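Local coordinates for protein M32 carboxypeptidase (Chitinophagaceae bacterium, PDB 7A03) that probably removes amino acids one at a time from the C-terminal end of peptides, as a metal-dependent carboxypeptidase of the M32 family, at residues D174-L188 / I356-K370. Residues are numbered along the deposited sequence; the frame is centred on the assembly and turned at random.
Sequences DTIFTEVKTALSPLL and ITYHFHIMIRYEIEK
Phe177 reaches across from its helix and lies along Met363 and Tyr366. Starting at Phe177 CB, its first neighbour is Met363 CG, 3.8 Å away in the conformer modelled here, and Phe177 CG faces that same atom. On the CD1/CE1 side of the ring CD1 packs on Met363 CB, and CE1 touches both Met363 CA and the methyl CG2 of Ile362. Phe177 CZ ends on that same Ile362 CG2 at 3.7 Å. On the other side CD2 and CE2 run over one face of Tyr366, Phe177 CD2 standing 3.6 Å above the plane of that ring toward the rim. The two rings make an offset stack, planes turned 30° from each other, while Met363 CA supplies a CH-pi contact over a face of Phe177.

Tyr366, its CG anti to the backbone N (chi1 166°), carries its OH on to Asp174 OD1, donating a 2.7 Å hydrogen bond from above the carboxylate plane. Lys370 NZ meets the same Asp174 OD1 from the opposite face, on the syn side at 2.9 Å, and also bridges to Glu367 OE1. A phenylalanine in place of Tyr366 could keep the stack but would probably cost Asp174 OD1 the donor over one face of its carboxylate, leaving that group freer to turn.

This is helix-helix packing within the largely helical M32 fold: helices 170-192 and 358-374 run roughly antiparallel, their local axes crossing at -140°, with helix 420-439 touching Ile362 through Ser423. Farther along, Phe360 is a knob in a hole formed by Val180, Leu184, Ser185 and Leu188. Val180 CG1 lies over one face of that ring, and Leu184 CB and Leu188 CD1 each come within 3.6 Å of Phe360 CE1. Ser185 OG sits at the ring edge near CZ, held there by its hydrogen bond to Lys181 O. Beyond it, Leu188 CD2 rests on the methyls Thr357 CG2 and Ile356 CG2.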
loop_
_atom_site.group_PDB
_atom_site.type_symbol
_atom_site.label_atom_id
_atom_site.label_comp_id
_atom_site.label_asym_id
_atom_site.label_seq_id
_atom_site.Cartn_x
_atom_site.Cartn_y
_atom_site.Cartn_z
ATOM N N ASP A 174 -6.961 -11.763 13.181
ATOM C CA ASP A 174 -6.722 -11.945 14.605
ATOM C C ASP A 174 -5.543 -12.869 14.826
ATOM O O ASP A 174 -4.687 -12.606 15.681
ATOM C CB ASP A 174 -7.953 -12.543 15.279
ATOM C CG ASP A 174 -9.007 -11.508 15.627
ATOM O OD1 ASP A 174 -8.790 -10.294 15.408
ATOM O OD2 ASP A 174 -10.064 -11.938 16.148
ATOM N N THR A 175 -5.475 -13.959 14.058
ATOM C CA THR A 175 -4.331 -14.859 14.186
ATOM C C THR A 175 -3.024 -14.138 13.855
ATOM O O THR A 175 -2.037 -14.214 14.613
ATOM C CB THR A 175 -4.553 -16.067 13.279
ATOM O OG1 THR A 175 -5.679 -16.803 13.769
ATOM C CG2 THR A 175 -3.310 -16.972 13.225
ATOM N N ILE A 176 -2.999 -13.416 12.729
ATOM C CA ILE A 176 -1.774 -12.722 12.332
ATOM C C ILE A 176 -1.362 -11.683 13.370
ATOM O O ILE A 176 -0.182 -11.576 13.726
ATOM C CB ILE A 176 -1.928 -12.113 10.925
ATOM C CG1 ILE A 176 -1.894 -13.230 9.892
ATOM C CG2 ILE A 176 -0.810 -11.122 10.650
ATOM C CD1 ILE A 176 -2.380 -12.824 8.525
ATOM N N PHE A 177 -2.310 -10.887 13.861
ATOM C CA PHE A 177 -1.922 -9.809 14.763
ATOM C C PHE A 177 -1.602 -10.309 16.164
ATOM O O PHE A 177 -0.802 -9.682 16.865
ATOM C CB PHE A 177 -2.950 -8.674 14.765
ATOM C CG PHE A 177 -2.910 -7.823 13.520
ATOM C CD1 PHE A 177 -1.779 -7.063 13.211
ATOM C CD2 PHE A 177 -3.988 -7.787 12.656
ATOM C CE1 PHE A 177 -1.741 -6.279 12.054
ATOM C CE2 PHE A 177 -3.948 -7.009 11.495
ATOM C CZ PHE A 177 -2.816 -6.252 11.203
ATOM N N THR A 178 -2.188 -11.437 16.577
ATOM C CA THR A 178 -1.732 -12.077 17.800
ATOM C C THR A 178 -0.285 -12.513 17.658
ATOM O O THR A 178 0.509 -12.373 18.598
ATOM C CB THR A 178 -2.643 -13.263 18.125
ATOM O OG1 THR A 178 -3.963 -12.784 18.409
ATOM C CG2 THR A 178 -2.116 -14.046 19.337
ATOM N N GLU A 179 0.088 -13.019 16.476
ATOM C CA GLU A 179 1.494 -13.341 16.246
ATOM C C GLU A 179 2.368 -12.088 16.256
ATOM O O GLU A 179 3.465 -12.096 16.824
ATOM C CB GLU A 179 1.645 -14.132 14.946
ATOM C CG GLU A 179 1.230 -15.587 15.079
ATOM C CD GLU A 179 0.754 -16.217 13.778
ATOM O OE1 GLU A 179 0.642 -15.504 12.758
ATOM O OE2 GLU A 179 0.506 -17.443 13.772
ATOM N N VAL A 180 1.907 -11.009 15.624
ATOM C CA VAL A 180 2.632 -9.740 15.691
ATOM C C VAL A 180 2.916 -9.372 17.142
ATOM O O VAL A 180 4.064 -9.099 17.521
ATOM C CB VAL A 180 1.866 -8.622 14.954
ATOM C CG1 VAL A 180 2.417 -7.258 15.337
ATOM C CG2 VAL A 180 1.932 -8.819 13.451
ATOM N N LYS A 181 1.881 -9.382 17.982
ATOM C CA LYS A 181 2.071 -9.029 19.386
ATOM C C LYS A 181 3.070 -9.972 20.044
ATOM O O LYS A 181 4.119 -9.540 20.547
ATOM C CB LYS A 181 0.734 -9.048 20.132
ATOM C CG LYS A 181 0.814 -8.563 21.580
ATOM C CD LYS A 181 1.123 -9.706 22.548
ATOM C CE LYS A 181 1.911 -9.224 23.756
ATOM N NZ LYS A 181 1.895 -10.238 24.839
ATOM N N THR A 182 2.786 -11.275 19.993
ATOM C CA THR A 182 3.524 -12.214 20.833
ATOM C C THR A 182 4.952 -12.403 20.354
ATOM O O THR A 182 5.806 -12.798 21.147
ATOM C CB THR A 182 2.832 -13.588 20.872
ATOM O OG1 THR A 182 2.734 -14.126 19.558
ATOM C CG2 THR A 182 1.427 -13.470 21.463
ATOM N N ALA A 183 5.243 -12.111 19.087
ATOM C CA ALA A 183 6.583 -12.307 18.562
ATOM C C ALA A 183 7.378 -11.012 18.475
ATOM O O ALA A 183 8.569 -11.007 18.786
ATOM C CB ALA A 183 6.520 -12.960 17.176
ATOM N N LEU A 184 6.756 -9.901 18.080
ATOM C CA LEU A 184 7.505 -8.660 17.954
ATOM C C LEU A 184 7.641 -7.903 19.267
ATOM O O LEU A 184 8.595 -7.130 19.411
ATOM C CB LEU A 184 6.895 -7.747 16.886
ATOM C CG LEU A 184 6.844 -8.333 15.473
ATOM C CD1 LEU A 184 6.343 -7.255 14.504
ATOM C CD2 LEU A 184 8.183 -8.908 14.998
ATOM N N SER A 185 6.734 -8.067 20.242
ATOM C CA SER A 185 6.998 -7.440 21.537
ATOM C C SER A 185 8.301 -7.923 22.161
ATOM O O SER A 185 9.107 -7.075 22.584
ATOM C CB SER A 185 5.799 -7.562 22.487
ATOM O OG SER A 185 4.592 -7.177 21.845
ATOM N N PRO A 186 8.581 -9.230 22.246
ATOM C CA PRO A 186 9.886 -9.642 22.792
ATOM C C PRO A 186 11.048 -9.135 21.967
ATOM O O PRO A 186 12.091 -8.758 22.519
ATOM C CB PRO A 186 9.812 -11.179 22.778
ATOM C CG PRO A 186 8.372 -11.513 22.719
ATOM C CD PRO A 186 7.723 -10.390 21.940
ATOM N N LEU A 187 10.883 -9.107 20.643
ATOM C CA LEU A 187 11.937 -8.572 19.792
ATOM C C LEU A 187 12.203 -7.099 20.105
ATOM O O LEU A 187 13.364 -6.668 20.160
ATOM C CB LEU A 187 11.570 -8.804 18.324
ATOM C CG LEU A 187 12.516 -8.256 17.268
ATOM C CD1 LEU A 187 13.914 -8.645 17.616
ATOM C CD2 LEU A 187 12.149 -8.769 15.886
ATOM N N LEU A 188 11.139 -6.320 20.347
ATOM C CA LEU A 188 11.324 -4.917 20.721
ATOM C C LEU A 188 12.025 -4.787 22.069
ATOM O O LEU A 188 12.863 -3.889 22.255
ATOM C CB LEU A 188 9.975 -4.185 20.725
ATOM C CG LEU A 188 9.453 -3.863 19.329
ATOM C CD1 LEU A 188 8.046 -3.295 19.357
ATOM C CD2 LEU A 188 10.393 -2.887 18.658
ATOM N N ILE A 356 9.504 -2.622 12.078
ATOM C CA ILE A 356 9.052 -3.502 13.153
ATOM C C ILE A 356 7.869 -2.856 13.851
ATOM O O ILE A 356 6.760 -3.408 13.868
ATOM C CB ILE A 356 10.170 -3.837 14.160
ATOM C CG1 ILE A 356 11.351 -4.489 13.438
ATOM C CG2 ILE A 356 9.641 -4.733 15.265
ATOM C CD1 ILE A 356 10.990 -5.774 12.723
ATOM N N THR A 357 8.097 -1.674 14.426
ATOM C CA THR A 357 7.035 -1.014 15.175
ATOM C C THR A 357 5.850 -0.639 14.292
ATOM O O THR A 357 4.735 -0.519 14.812
ATOM C CB THR A 357 7.573 0.227 15.892
ATOM O OG1 THR A 357 8.057 1.161 14.917
ATOM C CG2 THR A 357 8.679 -0.148 16.862
ATOM N N TYR A 358 6.064 -0.469 12.978
ATOM C CA TYR A 358 4.968 -0.145 12.062
ATOM C C TYR A 358 3.748 -1.027 12.308
ATOM O O TYR A 358 2.602 -0.549 12.310
ATOM C CB TYR A 358 5.435 -0.330 10.611
ATOM C CG TYR A 358 4.462 0.203 9.572
ATOM C CD1 TYR A 358 3.423 -0.592 9.088
ATOM C CD2 TYR A 358 4.586 1.494 9.083
ATOM C CE1 TYR A 358 2.525 -0.110 8.160
ATOM C CE2 TYR A 358 3.701 1.989 8.145
ATOM C CZ TYR A 358 2.679 1.180 7.684
ATOM O OH TYR A 358 1.784 1.659 6.749
ATOM N N HIS A 359 3.979 -2.320 12.537
ATOM C CA HIS A 359 2.869 -3.255 12.604
ATOM C C HIS A 359 2.057 -3.114 13.881
ATOM O O HIS A 359 0.858 -3.411 13.871
ATOM C CB HIS A 359 3.371 -4.660 12.282
ATOM C CG HIS A 359 4.143 -4.682 11.003
ATOM N ND1 HIS A 359 3.531 -4.502 9.778
ATOM C CD2 HIS A 359 5.473 -4.746 10.756
ATOM C CE1 HIS A 359 4.452 -4.491 8.829
ATOM N NE2 HIS A 359 5.638 -4.643 9.393
ATOM N N PHE A 360 2.645 -2.559 14.944
ATOM C CA PHE A 360 1.811 -2.219 16.092
ATOM C C PHE A 360 0.847 -1.091 15.752
ATOM O O PHE A 360 -0.341 -1.158 16.107
ATOM C CB PHE A 360 2.668 -1.902 17.308
ATOM C CG PHE A 360 3.323 -3.119 17.897
ATOM C CD1 PHE A 360 4.520 -3.592 17.383
ATOM C CD2 PHE A 360 2.706 -3.827 18.912
ATOM C CE1 PHE A 360 5.109 -4.734 17.908
ATOM C CE2 PHE A 360 3.288 -4.959 19.435
ATOM C CZ PHE A 360 4.484 -5.410 18.933
ATOM N N HIS A 361 1.329 -0.079 15.018
ATOM C CA HIS A 361 0.432 0.969 14.531
ATOM C C HIS A 361 -0.743 0.341 13.791
ATOM O O HIS A 361 -1.916 0.657 14.057
ATOM C CB HIS A 361 1.192 1.926 13.607
ATOM C CG HIS A 361 2.267 2.725 14.286
ATOM N ND1 HIS A 361 2.039 3.960 14.869
ATOM C CD2 HIS A 361 3.592 2.485 14.428
ATOM C CE1 HIS A 361 3.171 4.424 15.368
ATOM N NE2 HIS A 361 4.129 3.548 15.115
ATOM N N ILE A 362 -0.450 -0.633 12.921
ATOM C CA ILE A 362 -1.543 -1.203 12.143
ATOM C C ILE A 362 -2.446 -1.997 13.062
ATOM O O ILE A 362 -3.683 -1.920 12.970
ATOM C CB ILE A 362 -1.006 -2.048 10.975
ATOM C CG1 ILE A 362 -0.186 -1.190 10.011
ATOM C CG2 ILE A 362 -2.139 -2.737 10.229
ATOM C CD1 ILE A 362 -1.011 -0.162 9.237
ATOM N N MET A 363 -1.851 -2.739 13.994
ATOM C CA MET A 363 -2.656 -3.570 14.875
ATOM C C MET A 363 -3.623 -2.713 15.674
ATOM O O MET A 363 -4.808 -3.059 15.812
ATOM C CB MET A 363 -1.746 -4.366 15.801
ATOM C CG MET A 363 -2.463 -5.433 16.598
ATOM S SD MET A 363 -1.324 -6.216 17.738
ATOM C CE MET A 363 -1.091 -4.897 18.925
ATOM N N ILE A 364 -3.155 -1.548 16.137
ATOM C CA ILE A 364 -4.017 -0.704 16.952
ATOM C C ILE A 364 -5.198 -0.237 16.120
ATOM O O ILE A 364 -6.359 -0.358 16.542
ATOM C CB ILE A 364 -3.211 0.458 17.556
ATOM C CG1 ILE A 364 -2.283 -0.084 18.646
ATOM C CG2 ILE A 364 -4.161 1.514 18.104
ATOM C CD1 ILE A 364 -1.142 0.837 18.981
ATOM N N ARG A 365 -4.929 0.183 14.877
ATOM C CA ARG A 365 -6.018 0.627 14.015
ATOM C C ARG A 365 -6.969 -0.527 13.739
ATOM O O ARG A 365 -8.202 -0.367 13.798
ATOM C CB ARG A 365 -5.451 1.234 12.726
ATOM C CG ARG A 365 -4.792 2.605 12.956
ATOM C CD ARG A 365 -3.709 2.895 11.913
ATOM N NE ARG A 365 -3.081 4.210 12.062
ATOM C CZ ARG A 365 -2.252 4.551 13.055
ATOM N NH1 ARG A 365 -1.947 3.683 14.007
ATOM N NH2 ARG A 365 -1.711 5.764 13.098
ATOM N N TYR A 366 -6.410 -1.728 13.548
ATOM C CA TYR A 366 -7.267 -2.872 13.289
ATOM C C TYR A 366 -8.196 -3.109 14.472
ATOM O O TYR A 366 -9.427 -3.189 14.310
ATOM C CB TYR A 366 -6.409 -4.094 12.944
ATOM C CG TYR A 366 -7.133 -5.402 12.971
ATOM C CD1 TYR A 366 -7.979 -5.781 11.938
ATOM C CD2 TYR A 366 -6.961 -6.275 14.037
ATOM C CE1 TYR A 366 -8.648 -6.977 11.984
ATOM C CE2 TYR A 366 -7.629 -7.495 14.081
ATOM C CZ TYR A 366 -8.470 -7.831 13.039
ATOM O OH TYR A 366 -9.144 -9.026 13.042
ATOM N N GLU A 367 -7.641 -3.108 15.691
ATOM C CA GLU A 367 -8.496 -3.444 16.822
ATOM C C GLU A 367 -9.562 -2.380 16.991
ATOM O O GLU A 367 -10.748 -2.697 17.182
ATOM C CB GLU A 367 -7.694 -3.641 18.112
ATOM C CG GLU A 367 -6.574 -4.679 18.021
ATOM C CD GLU A 367 -7.057 -6.114 17.830
ATOM O OE1 GLU A 367 -8.246 -6.406 18.087
ATOM O OE2 GLU A 367 -6.227 -6.960 17.425
ATOM N N ILE A 368 -9.177 -1.117 16.795
ATOM C CA ILE A 368 -10.133 -0.040 16.978
ATOM C C ILE A 368 -11.218 -0.138 15.925
ATOM O O ILE A 368 -12.416 -0.084 16.242
ATOM C CB ILE A 368 -9.413 1.318 16.970
ATOM C CG1 ILE A 368 -8.717 1.539 18.310
ATOM C CG2 ILE A 368 -10.389 2.450 16.644
ATOM C CD1 ILE A 368 -7.788 2.710 18.317
ATOM N N GLU A 369 -10.826 -0.372 14.665
ATOM C CA GLU A 369 -11.851 -0.444 13.636
ATOM C C GLU A 369 -12.779 -1.601 13.917
ATOM O O GLU A 369 -14.010 -1.464 13.812
ATOM C CB GLU A 369 -11.240 -0.561 12.244
ATOM C CG GLU A 369 -10.713 0.748 11.728
ATOM C CD GLU A 369 -10.168 0.647 10.338
ATOM O OE1 GLU A 369 -10.378 -0.401 9.692
ATOM O OE2 GLU A 369 -9.528 1.618 9.896
ATOM N N LYS A 370 -12.211 -2.718 14.377
ATOM C CA LYS A 370 -13.024 -3.900 14.596
ATOM C C LYS A 370 -14.045 -3.630 15.684
ATOM O O LYS A 370 -15.193 -4.080 15.584
ATOM C CB LYS A 370 -12.118 -5.082 14.953
ATOM C CG LYS A 370 -12.854 -6.396 15.171
ATOM C CD LYS A 370 -11.882 -7.541 15.460
ATOM C CE LYS A 370 -10.855 -7.144 16.505
ATOM N NZ LYS A 370 -10.140 -8.324 17.063
#